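Local coordinates for protein 3-deoxy-d-manno-octulosonic-acid transferase (Acinetobacter baumannii, PDB 4BFC) that probably transfers Kdo sugars from CMP-Kdo to a lipid A precursor, this fragment being the C-terminal domain that binds the CMP-Kdo donor, at residues A[61-64]-A[65-69]. Sequence-based numbering, arbitrary orientation.
Sequences ALAP and YLNSD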
loop_
_atom_site.group_PDB
_atom_site.type_symbol
_atom_site.label_atom_id
_atom_site.label_comp_id
_atom_site.label_asym_id
_atom_site.label_seq_id
_atom_site.Cartn_x
_atom_site.Cartn_y
_atom_site.Cartn_z
ATOM N N ALA A 61 2.556 11.010 -24.605
ATOM C CA ALA A 61 3.802 10.961 -25.393
ATOM C C ALA A 61 3.651 9.934 -26.525
ATOM O O ALA A 61 4.138 10.144 -27.678
ATOM C CB ALA A 61 5.036 10.704 -24.530
ATOM N N LEU A 62 2.936 8.845 -26.235
ATOM C CA LEU A 62 2.815 7.752 -27.186
ATOM C C LEU A 62 1.659 7.941 -28.204
ATOM O O LEU A 62 1.724 7.356 -29.269
ATOM C CB LEU A 62 2.576 6.431 -26.402
ATOM C CG LEU A 62 2.734 5.086 -27.140
ATOM C CD1 LEU A 62 4.153 4.770 -27.574
ATOM C CD2 LEU A 62 2.258 4.009 -26.189
ATOM N N ALA A 63 0.638 8.724 -27.869
ATOM C CA ALA A 63 -0.598 8.803 -28.660
ATOM C C ALA A 63 -0.332 9.163 -30.150
ATOM O O ALA A 63 -0.923 8.535 -30.983
ATOM C CB ALA A 63 -1.608 9.736 -28.046
ATOM N N PRO A 64 0.591 10.100 -30.445
ATOM C CA PRO A 64 0.838 10.368 -31.900
ATOM C C PRO A 64 1.256 9.107 -32.640
ATOM O O PRO A 64 0.845 8.902 -33.794
ATOM C CB PRO A 64 2.031 11.327 -31.897
ATOM C CG PRO A 64 2.116 11.871 -30.534
ATOM C CD PRO A 64 1.504 10.866 -29.588
ATOM N N TYR A 65 2.091 8.274 -32.021
ATOM C CA TYR A 65 2.481 7.033 -32.657
ATOM C C TYR A 65 1.380 5.987 -32.742
ATOM O O TYR A 65 1.331 5.231 -33.735
ATOM C CB TYR A 65 3.713 6.435 -31.953
ATOM C CG TYR A 65 4.886 7.404 -31.918
ATOM C CD1 TYR A 65 5.760 7.493 -33.030
ATOM C CD2 TYR A 65 5.107 8.265 -30.820
ATOM C CE1 TYR A 65 6.823 8.371 -33.010
ATOM C CE2 TYR A 65 6.178 9.168 -30.813
ATOM C CZ TYR A 65 7.036 9.186 -31.924
ATOM O OH TYR A 65 8.150 10.037 -31.967
ATOM N N LEU A 66 0.546 5.875 -31.686
ATOM C CA LEU A 66 -0.568 4.925 -31.709
ATOM C C LEU A 66 -1.569 5.332 -32.828
ATOM O O LEU A 66 -2.123 4.446 -33.448
ATOM C CB LEU A 66 -1.322 4.898 -30.346
ATOM C CG LEU A 66 -0.547 4.311 -29.157
ATOM C CD1 LEU A 66 -1.301 4.559 -27.860
ATOM C CD2 LEU A 66 -0.323 2.840 -29.304
ATOM N N ASN A 67 -1.734 6.629 -33.038
ATOM C CA ASN A 67 -2.612 7.149 -34.145
ATOM C C ASN A 67 -1.999 6.921 -35.536
ATOM O O ASN A 67 -2.716 6.510 -36.501
ATOM C CB ASN A 67 -2.937 8.646 -33.966
ATOM C CG ASN A 67 -3.771 8.944 -32.718
ATOM O OD1 ASN A 67 -4.583 8.159 -32.342
ATOM N ND2 ASN A 67 -3.540 10.077 -32.087
ATOM N N SER A 68 -0.684 7.123 -35.666
ATOM C CA SER A 68 -0.044 6.993 -36.981
ATOM C C SER A 68 0.365 5.577 -37.406
ATOM O O SER A 68 0.395 5.255 -38.594
ATOM C CB SER A 68 1.094 8.025 -37.133
ATOM O OG SER A 68 2.297 7.561 -36.544
ATOM N N ASP A 69 0.629 4.702 -36.430
ATOM C CA ASP A 69 1.111 3.370 -36.656
ATOM C C ASP A 69 0.196 2.428 -35.895
ATOM O O ASP A 69 0.419 2.211 -34.692
ATOM C CB ASP A 69 2.584 3.260 -36.172
ATOM C CG ASP A 69 3.190 1.910 -36.449
ATOM O OD1 ASP A 69 2.483 0.994 -36.940
ATOM O OD2 ASP A 69 4.407 1.752 -36.179
#
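Leu62 and Leu66, one helical turn apart, make the main apolar contact between side chains here. Their CG atoms lie 3.9 Å from each other, and CD2 of Leu62 meets CD1 of Leu66 at 4.0 Å, within van der Waals range. The two side chains start differently: CG of Leu62 stands anti to its backbone N (chi1 -166°), whereas that of Leu66 is anti to the carbonyl carbon, and the branches meet at a slant. Both also pack on strand 72-78, Leu62 on Cys74 and Leu66 on Leu72.

Backbone hydrogen bonds of the i to i+4 kind hold the turn. Leu66 N donates to Leu62 O at 3.1 Å and Asn67 N to Ala63 O at 2.9 Å. Ser68 N binds Pro64 O at 3.0 Å with a more bent N-H...O angle of 146°. Proline has no N-H to give to the preceding turn, and the helix is kinked there.

Ala61 O and Leu62 O lie at the edge of the Tyr65 ring, near its plane, with CD2 3.8 Å from Ala61 O, while the tyrosine side chain also packs on Val189 and Leu193 of helix 185-197. Asn67 ND2 lies 3.2 Å from Ala63 O at an angle too poor for a hydrogen bond; Asn67 OD1 accepts a hydrogen bond from Gln112 NE2.

At Asp69 the backbone leaves helical geometry, closing helix 54-68, the connection between parallel strands 43-50 and 72-78 in a beta-alpha-beta unit of this Rossmann-like domain.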